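Local coordinates for extracellular sialidase/neuraminidase, putative (Aspergillus fumigatus, PDB 2XZI), which probably cleaves terminal sialic acids from glycans by hydrolysis, preferring deaminoneuraminic acid (KDN), and so is called a KDNase, at residues D27-G32 against E89-V94; Q277-R282 against G337-T342. One frame throughout, in Å; residues are numbered along the deposited sequence.

Overall arrangement
The two contacts mark the rim and the heart of a six-bladed sialidase beta-propeller. Contact 1, 27-32 against 89-94, is a surface contact with its centre about 20 Å from the centre of the chain, where a loop meets the outermost strand of a blade through water and leucine side chains. Contact 2, 277-282 against 337-342, is buried, its centre about 6 Å from that of the chain, and joins the inner strands of two successive blades. The centres of contact 1 and contact 2 are about 24 Å apart, and the nearest atoms of contact 1 and contact 2 about 14 Å. Contact 2 carries Tyr338 into one of two pockets seen to hold deamino-alpha-neuraminic acid, the one with Arg39 and Glu229, whereas contact 1 has a bound sodium ion about 6 Å from the Glu93 side chain.

Contact 1: D27-G32 against E89-V94; sequences DKLSTG and EPLREV
Leu29 and Leu91 bring the two backbones nearest each other, their CA atoms 5.5 Å apart, where 27-29 and 91-93 run in directions that differ by 43°. No direct hydrogen bond joins the segments. Three waters do so instead, a worked example of solvent serving as mortar between a loop and the edge of a sheet. One water accepts from Leu91 N and donates to Asp27 OD1. The other two both donate to Leu91 O, each at 2.7 Å, so that this carbonyl is gripped twice; one of them also donates to Lys28 O, and the other accepts from Ser30 N. Beyond Leu29 the chain folds back in a type I turn closed by Gly32 N to Leu29 O.

Beneath the waters lies the apolar part. Leu91 CG stands anti to the backbone N (chi1 -167°), and its CD2 methyl meets Leu29 CD2 at 3.9 Å. Leu29 divides its two methyls: CD2 also rests on the Arg92 backbone, 3.5 Å from its C atom, while CD1 reaches Glu93 OE2 at 3.5 Å. The Leu29 and Glu93 side chains cross at about a right angle, and Glu93 CB lies against both methyls.

Asp27 OD1 also forms a salt bridge with Lys73, and its OD2 accepts from Arg19 N. Phe35 touches both leucines, and Leu91 further packs on Phe38 of strand 37-45 and Val71 of strand 68-74. The loop between strands 12-18 and 37-45 thus packs at the start of strand 92-93, the outermost of its four-stranded propeller blade, crossing Leu91 to Glu93 at an angle.

Contact 2: Q277-R282 against G337-T342; sequences QGSVLR and GYSSMT. With KDM (deamino-alpha-neuraminic acid), chain C.
Gln277 lays its CB over the ring of Tyr338 and carries its amide on to the backbone of Ser339, linking two successive blades of the sialidase beta-propeller. Strands 279-282 and 338-342, the inner strands of their blades, run nearly parallel, 9° apart with axes 6.1 Å from each other, and it is side chains and water that bridge them.

The Gln277 CB sits over the centre of the Tyr338 ring in a CH-pi contact, 3.4 Å from the centroid. A bend at chi2 (-91°) then turns the amide so that its plane is within 10° of the ring plane, and both its ends bind one residue: OE1 accepts from Ser339 N at 2.8 Å, the donor tilted out of the carbonyl plane, while NE2 donates to Ser339 O in that carbonyl's plane. NE2 also donates to Pro187 O. These bonds to an N-H and two carbonyls settle which end of the amide is which and probably restrain its rotation.

Farther along, Ser279 OG donates to Ser339 OG, whose own bond to a water ties it to Gln277 O and Gly337 O. The Met341 chain, bent at chi3, brings CE to 3.6 Å from Ser279 O and also near Leu281 CB. Leu281 spreads its methyls over the backbone of Met341 and Thr342.

Gln277 CB thus covers one face of a ring that lines the ligand pocket. Tyr338 also makes a cation-pi contact with Arg39 and is hydrogen-bonded through OH to Glu229, consistent with the Tyr-Glu pair of other sialidases, where the tyrosine acts as nucleophile. The same OH stands 3.0 Å from O6 of deamino-alpha-neuraminic acid.

Contact 1: D27-G32 against E89-V94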
ATOM      1  N   ASP A  27      -5.360   6.553 -17.949  1.00  9.06           N
ATOM      2  CA  ASP A  27      -5.883   7.451 -16.925  1.00  8.59           C
ATOM      3  C   ASP A  27      -5.118   8.770 -16.911  1.00  8.61           C
ATOM      4  O   ASP A  27      -3.887   8.771 -16.823  1.00  9.31           O
ATOM      5  CB  ASP A  27      -5.853   6.773 -15.553  1.00  9.08           C
ATOM      6  CG  ASP A  27      -7.005   5.823 -15.364  1.00  9.55           C
ATOM      7  OD1 ASP A  27      -8.172   6.279 -15.414  1.00 11.27           O
ATOM      8  OD2 ASP A  27      -6.763   4.605 -15.191  1.00  9.28           O
ATOM      9  N   LYS A  28      -5.863   9.871 -17.028  1.00  8.00           N
ATOM     10  CA  LYS A  28      -5.325  11.223 -16.958  1.00  8.98           C
ATOM     11  C   LYS A  28      -6.208  12.060 -16.033  1.00  8.55           C
ATOM     12  O   LYS A  28      -7.389  11.734 -15.817  1.00  8.86           O
ATOM     13  CB  LYS A  28      -5.315  11.870 -18.360  1.00  8.73           C
ATOM     14  CG  LYS A  28      -4.589  11.086 -19.445  1.00 11.39           C
ATOM     15  CD  LYS A  28      -4.683  11.793 -20.794  1.00 16.25           C
ATOM     16  CE  LYS A  28      -3.804  11.109 -21.829  1.00 18.05           C
ATOM     17  NZ  LYS A  28      -3.947  11.746 -23.169  1.00 21.68           N
ATOM     18  N   LEU A  29      -5.635  13.115 -15.453  1.00  9.08           N
ATOM     19  CA  LEU A  29      -6.413  14.090 -14.698  1.00  9.90           C
ATOM     20  C   LEU A  29      -7.278  14.952 -15.616  1.00 10.94           C
ATOM     21  O   LEU A  29      -7.069  14.973 -16.838  1.00 11.40           O
ATOM     22  CB  LEU A  29      -5.487  14.981 -13.863  1.00  9.79           C
ATOM     23  CG  LEU A  29      -4.568  14.230 -12.891  1.00  8.98           C
ATOM     24  CD1 LEU A  29      -3.508  15.167 -12.316  1.00  9.92           C
ATOM     25  CD2 LEU A  29      -5.370  13.626 -11.772  1.00  8.51           C
ATOM     26  N   SER A  30      -8.235  15.653 -15.023  1.00 11.70           N
ATOM     27  CA  SER A  30      -9.137  16.515 -15.791  1.00 13.22           C
ATOM     28  C   SER A  30      -8.395  17.655 -16.472  1.00 13.35           C
ATOM     29  O   SER A  30      -8.878  18.204 -17.463  1.00 14.04           O
ATOM     30  CB  SER A  30     -10.223  17.067 -14.884  1.00 13.04           C
ATOM     31  OG  SER A  30      -9.654  17.910 -13.914  1.00 15.38           O
ATOM     32  N   THR A  31      -7.216  17.987 -15.945  1.00 12.96           N
ATOM     33  CA  THR A  31      -6.335  19.006 -16.524  1.00 12.93           C
ATOM     34  C   THR A  31      -5.605  18.521 -17.770  1.00 12.94           C
ATOM     35  O   THR A  31      -4.905  19.309 -18.408  1.00 13.98           O
ATOM     36  CB  THR A  31      -5.270  19.407 -15.510  1.00 12.91           C
ATOM     37  OG1 THR A  31      -4.562  18.222 -15.100  1.00 11.32           O
ATOM     38  CG2 THR A  31      -5.900  20.089 -14.301  1.00 14.19           C
ATOM     39  N   GLY A  32      -5.731  17.235 -18.095  1.00 11.88           N
ATOM     40  CA  GLY A  32      -5.054  16.640 -19.252  1.00 11.76           C
ATOM     41  C   GLY A  32      -3.717  16.011 -18.905  1.00 11.10           C
ATOM     42  O   GLY A  32      -3.084  15.380 -19.751  1.00 11.83           O
ATOM     43  N   GLU A  89     -15.020   6.511 -10.098  1.00  7.05           N
ATOM     44  CA  GLU A  89     -14.810   7.870 -10.614  1.00  7.16           C
ATOM     45  C   GLU A  89     -13.557   7.966 -11.501  1.00  7.34           C
ATOM     46  O   GLU A  89     -12.671   7.113 -11.431  1.00  7.36           O
ATOM     47  CB  GLU A  89     -14.698   8.862  -9.464  1.00  7.71           C
ATOM     48  CG  GLU A  89     -16.000   9.069  -8.691  1.00  8.10           C
ATOM     49  CD  GLU A  89     -15.828   9.999  -7.499  1.00 11.15           C
ATOM     50  OE1 GLU A  89     -14.667  10.299  -7.131  1.00 11.51           O
ATOM     51  OE2 GLU A  89     -16.853  10.414  -6.917  1.00 13.57           O
ATOM     52  N   PRO A  90     -13.457   9.032 -12.317  1.00  7.61           N
ATOM     53  CA  PRO A  90     -12.203   9.317 -13.014  1.00  7.78           C
ATOM     54  C   PRO A  90     -11.066   9.699 -12.068  1.00  7.57           C
ATOM     55  O   PRO A  90     -11.299  10.049 -10.902  1.00  7.85           O
ATOM     56  CB  PRO A  90     -12.551  10.519 -13.912  1.00  8.19           C
ATOM     57  CG  PRO A  90     -14.033  10.499 -14.040  1.00  9.24           C
ATOM     58  CD  PRO A  90     -14.539   9.946 -12.733  1.00  7.06           C
ATOM     59  N   LEU A  91      -9.853   9.602 -12.578  1.00  7.49           N
ATOM     60  CA  LEU A  91      -8.651   9.922 -11.823  1.00  6.54           C
ATOM     61  C   LEU A  91      -8.676  11.343 -11.272  1.00  6.58           C
ATOM     62  O   LEU A  91      -9.016  12.293 -11.987  1.00  7.93           O
ATOM     63  CB  LEU A  91      -7.416   9.725 -12.705  1.00  6.78           C
ATOM     64  CG  LEU A  91      -6.093   9.738 -11.951  1.00  6.56           C
ATOM     65  CD1 LEU A  91      -5.905   8.414 -11.203  1.00  7.12           C
ATOM     66  CD2 LEU A  91      -4.985   9.945 -12.968  1.00  7.10           C
ATOM     67  N   ARG A  92      -8.301  11.475 -10.000  1.00  6.65           N
ATOM     68  CA  ARG A  92      -8.122  12.767  -9.326  1.00  7.10           C
ATOM     69  C   ARG A  92      -6.732  12.823  -8.687  1.00  6.81           C
ATOM     70  O   ARG A  92      -5.993  11.830  -8.713  1.00  6.38           O
ATOM     71  CB  ARG A  92      -9.179  12.949  -8.241  1.00  7.21           C
ATOM     72  CG  ARG A  92     -10.614  12.967  -8.728  1.00  9.49           C
ATOM     73  CD  ARG A  92     -11.516  13.147  -7.535  1.00 13.30           C
ATOM     74  NE  ARG A  92     -12.921  13.158  -7.897  1.00 16.07           N
ATOM     75  CZ  ARG A  92     -13.892  13.496  -7.058  1.00 16.64           C
ATOM     76  NH1 ARG A  92     -13.601  13.849  -5.821  1.00 17.76           N
ATOM     77  NH2 ARG A  92     -15.154  13.493  -7.460  1.00 17.02           N
ATOM     78  N   GLU A  93      -6.381  13.980  -8.136  1.00  6.69           N
ATOM     79  CA  GLU A  93      -5.057  14.210  -7.570  1.00  6.68           C
ATOM     80  C   GLU A  93      -5.194  14.661  -6.123  1.00  6.70           C
ATOM     81  O   GLU A  93      -6.021  15.526  -5.802  1.00  6.96           O
ATOM     82  CB  GLU A  93      -4.319  15.274  -8.393  1.00  7.30           C
ATOM     83  CG  GLU A  93      -2.885  15.531  -7.965  1.00  9.19           C
ATOM     84  CD  GLU A  93      -2.175  16.469  -8.902  1.00 13.08           C
ATOM     85  OE1 GLU A  93      -2.461  17.682  -8.857  1.00 15.50           O
ATOM     86  OE2 GLU A  93      -1.343  15.977  -9.684  1.00 12.60           O
ATOM     87  N   VAL A  94      -4.407  14.044  -5.243  1.00  7.12           N
ATOM     88  CA  VAL A  94      -4.318  14.507  -3.869  1.00  7.45           C
ATOM     89  C   VAL A  94      -3.341  15.686  -3.836  1.00  8.14           C
ATOM     90  O   VAL A  94      -3.684  16.746  -3.327  1.00  9.94           O
ATOM     91  CB  VAL A  94      -3.839  13.389  -2.920  1.00  7.24           C
ATOM     92  CG1 VAL A  94      -3.611  13.966  -1.523  1.00  7.83           C
ATOM     93  CG2 VAL A  94      -4.851  12.264  -2.848  1.00  7.67           C
TER
HETATM   94  O   HOH W   1      -9.585   8.477 -15.264  1.00 11.18           O
HETATM   95  O   HOH W   2      -9.762  12.492 -14.625  1.00 10.74           O
HETATM   96  O   HOH W   3      -8.909  14.960 -12.283  1.00 12.77           O

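Contact 2: Q277-R282 against G337-T342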
ATOM      1  N   GLN A 277       7.475  -4.950  -1.403  1.00  5.20           N
ATOM      2  CA  GLN A 277       6.414  -4.630  -0.460  1.00  5.15           C
ATOM      3  C   GLN A 277       5.331  -5.728  -0.446  1.00  4.75           C
ATOM      4  O   GLN A 277       5.148  -6.448  -1.422  1.00  4.85           O
ATOM      5  CB  GLN A 277       5.878  -3.240  -0.820  1.00  5.51           C
ATOM      6  CG  GLN A 277       4.712  -2.707   0.015  1.00  5.81           C
ATOM      7  CD  GLN A 277       3.339  -3.046  -0.550  1.00  4.86           C
ATOM      8  OE1 GLN A 277       3.187  -3.956  -1.366  1.00  5.30           O
ATOM      9  NE2 GLN A 277       2.323  -2.295  -0.130  1.00  6.59           N
ATOM     10  N   GLY A 278       4.645  -5.867   0.684  1.00  4.37           N
ATOM     11  CA  GLY A 278       3.485  -6.744   0.807  1.00  5.10           C
ATOM     12  C   GLY A 278       2.376  -5.985   1.510  1.00  4.97           C
ATOM     13  O   GLY A 278       2.526  -4.783   1.807  1.00  5.70           O
ATOM     14  N   SER A 279       1.266  -6.683   1.778  1.00  4.55           N
ATOM     15  CA  SER A 279       0.133  -6.098   2.481  1.00  5.16           C
ATOM     16  C   SER A 279      -0.467  -7.128   3.439  1.00  5.28           C
ATOM     17  O   SER A 279      -0.351  -8.341   3.217  1.00  4.57           O
ATOM     18  CB  SER A 279      -0.902  -5.514   1.493  1.00  5.31           C
ATOM     19  OG  SER A 279      -1.366  -6.497   0.561  1.00  6.12           O
ATOM     20  N   VAL A 280      -1.111  -6.629   4.492  1.00  4.75           N
ATOM     21  CA  VAL A 280      -1.690  -7.476   5.526  1.00  5.37           C
ATOM     22  C   VAL A 280      -3.008  -6.820   5.978  1.00  5.58           C
ATOM     23  O   VAL A 280      -3.142  -5.600   5.895  1.00  5.74           O
ATOM     24  CB  VAL A 280      -0.707  -7.651   6.723  1.00  4.53           C
ATOM     25  CG1 VAL A 280      -0.538  -6.328   7.521  1.00  5.56           C
ATOM     26  CG2 VAL A 280      -1.143  -8.813   7.626  1.00  5.44           C
ATOM     27  N   LEU A 281      -3.966  -7.630   6.437  1.00  5.24           N
ATOM     28  CA  LEU A 281      -5.312  -7.141   6.721  1.00  5.58           C
ATOM     29  C   LEU A 281      -5.963  -7.950   7.833  1.00  5.53           C
ATOM     30  O   LEU A 281      -5.994  -9.172   7.768  1.00  5.77           O
ATOM     31  CB  LEU A 281      -6.176  -7.225   5.458  1.00  5.91           C
ATOM     32  CG  LEU A 281      -7.619  -6.741   5.588  1.00  7.58           C
ATOM     33  CD1 LEU A 281      -7.633  -5.216   5.774  1.00  8.14           C
ATOM     34  CD2 LEU A 281      -8.451  -7.105   4.361  1.00  9.13           C
ATOM     35  N   ARG A 282      -6.483  -7.259   8.842  1.00  5.69           N
ATOM     36  CA  ARG A 282      -7.333  -7.899   9.836  1.00  6.55           C
ATOM     37  C   ARG A 282      -8.721  -8.062   9.226  1.00  7.84           C
ATOM     38  O   ARG A 282      -9.390  -7.077   8.872  1.00  8.09           O
ATOM     39  CB  ARG A 282      -7.392  -7.010  11.070  1.00  7.19           C
ATOM     40  CG  ARG A 282      -8.297  -7.497  12.190  1.00  8.37           C
ATOM     41  CD  ARG A 282      -8.182  -6.499  13.332  1.00 11.19           C
ATOM     42  NE  ARG A 282      -9.073  -6.795  14.451  1.00 11.47           N
ATOM     43  CZ  ARG A 282      -8.695  -7.361  15.595  1.00 12.03           C
ATOM     44  NH1 ARG A 282      -7.425  -7.724  15.801  1.00  9.65           N
ATOM     45  NH2 ARG A 282      -9.606  -7.570  16.539  1.00 11.61           N
ATOM     46  N   GLY A 337       3.840  -7.377  -7.922  1.00  6.16           N
ATOM     47  CA  GLY A 337       4.610  -6.301  -7.313  1.00  6.07           C
ATOM     48  C   GLY A 337       3.948  -5.892  -6.012  1.00  5.37           C
ATOM     49  O   GLY A 337       3.423  -6.745  -5.266  1.00  6.12           O
ATOM     50  N   TYR A 338       3.953  -4.581  -5.754  1.00  5.16           N
ATOM     51  CA  TYR A 338       3.329  -4.019  -4.539  1.00  5.09           C
ATOM     52  C   TYR A 338       1.820  -4.240  -4.543  1.00  4.92           C
ATOM     53  O   TYR A 338       1.194  -4.354  -5.605  1.00  4.93           O
ATOM     54  CB  TYR A 338       3.577  -2.510  -4.446  1.00  4.83           C
ATOM     55  CG  TYR A 338       4.975  -2.061  -4.077  1.00  5.00           C
ATOM     56  CD1 TYR A 338       6.125  -2.691  -4.581  1.00  5.29           C
ATOM     57  CD2 TYR A 338       5.143  -0.945  -3.252  1.00  5.81           C
ATOM     58  CE1 TYR A 338       7.413  -2.217  -4.234  1.00  6.37           C
ATOM     59  CE2 TYR A 338       6.392  -0.494  -2.901  1.00  5.42           C
ATOM     60  CZ  TYR A 338       7.523  -1.132  -3.387  1.00  5.74           C
ATOM     61  OH  TYR A 338       8.776  -0.651  -3.050  1.00  6.98           O
ATOM     62  N   SER A 339       1.223  -4.289  -3.353  1.00  4.59           N
ATOM     63  CA  SER A 339      -0.199  -4.554  -3.228  1.00  4.21           C
ATOM     64  C   SER A 339      -0.785  -3.860  -2.010  1.00  4.48           C
ATOM     65  O   SER A 339      -0.057  -3.420  -1.118  1.00  4.53           O
ATOM     66  CB  SER A 339      -0.438  -6.065  -3.129  1.00  5.48           C
ATOM     67  OG  SER A 339       0.116  -6.560  -1.915  1.00  5.40           O
ATOM     68  N   SER A 340      -2.117  -3.776  -1.983  1.00  3.94           N
ATOM     69  CA  SER A 340      -2.854  -3.205  -0.857  1.00  4.40           C
ATOM     70  C   SER A 340      -4.203  -3.888  -0.764  1.00  4.68           C
ATOM     71  O   SER A 340      -4.824  -4.161  -1.792  1.00  5.08           O
ATOM     72  CB  SER A 340      -3.032  -1.696  -1.037  1.00  4.42           C
ATOM     73  OG  SER A 340      -3.591  -1.093   0.120  1.00  5.47           O
ATOM     74  N   MET A 341      -4.643  -4.180   0.459  1.00  4.61           N
ATOM     75  CA  MET A 341      -5.951  -4.797   0.664  1.00  5.80           C
ATOM     76  C   MET A 341      -6.843  -4.037   1.632  1.00  5.75           C
ATOM     77  O   MET A 341      -6.372  -3.440   2.609  1.00  6.09           O
ATOM     78  CB  MET A 341      -5.810  -6.229   1.219  1.00  5.60           C
ATOM     79  CG  MET A 341      -5.091  -7.200   0.302  1.00  7.06           C
ATOM     80  SD  MET A 341      -5.020  -8.836   1.049  1.00  6.25           S
ATOM     81  CE  MET A 341      -3.827  -8.579   2.382  1.00  5.80           C
ATOM     82  N   THR A 342      -8.137  -4.129   1.367  1.00  6.00           N
ATOM     83  CA  THR A 342      -9.182  -3.647   2.272  1.00  7.41           C
ATOM     84  C   THR A 342     -10.335  -4.656   2.306  1.00  7.95           C
ATOM     85  O   THR A 342     -10.483  -5.490   1.411  1.00  6.76           O
ATOM     86  CB  THR A 342      -9.698  -2.251   1.868  1.00  7.87           C
ATOM     87  OG1 THR A 342     -10.538  -1.736   2.915  1.00  9.72           O
ATOM     88  CG2 THR A 342     -10.496  -2.328   0.582  1.00  8.80           C
TER
HETATM   89  C2  KDM C 500      11.144   0.348  -5.005  1.00 17.17           C
HETATM   90  C1  KDM C 500      10.892  -1.077  -5.482  1.00 15.48           C
HETATM   91  C3  KDM C 500       9.895   1.222  -5.226  1.00 15.42           C
HETATM   92  C4  KDM C 500       9.786   2.407  -4.223  1.00 13.71           C
HETATM   93  C5  KDM C 500      11.079   2.723  -3.459  1.00 13.09           C
HETATM   94  C6  KDM C 500      11.569   1.443  -2.739  1.00 15.14           C
HETATM   95  C7  KDM C 500      12.977   1.586  -2.141  1.00 15.08           C
HETATM   96  C8  KDM C 500      13.328   0.354  -1.286  1.00 16.09           C
HETATM   97  C9  KDM C 500      14.738   0.461  -0.731  1.00 16.78           C
HETATM   98  O5  KDM C 500      10.883   3.824  -2.535  1.00 11.91           O
HETATM   99  O1A KDM C 500       9.990  -1.272  -6.330  1.00 14.82           O
HETATM  100  O1B KDM C 500      11.640  -1.952  -4.984  1.00 15.44           O
HETATM  101  O4  KDM C 500       9.394   3.566  -4.958  1.00 11.01           O
HETATM  102  O6  KDM C 500      11.577   0.264  -3.612  1.00 17.01           O
HETATM  103  O7  KDM C 500      13.923   1.718  -3.205  1.00 13.04           O
HETATM  104  O8  KDM C 500      12.432   0.237  -0.172  1.00 16.52           O
HETATM  105  O9  KDM C 500      14.758   1.567   0.186  1.00 17.94           O
HETATM  106  O2  KDM C 500      12.228   0.817  -5.817  1.00 17.19           O
HETATM  107  O   HOH W   4       2.758  -7.243  -2.642  1.00  5.75           O
HETATM  108  O   HOH W   5      -3.792  -4.527   3.318  1.00 10.76           O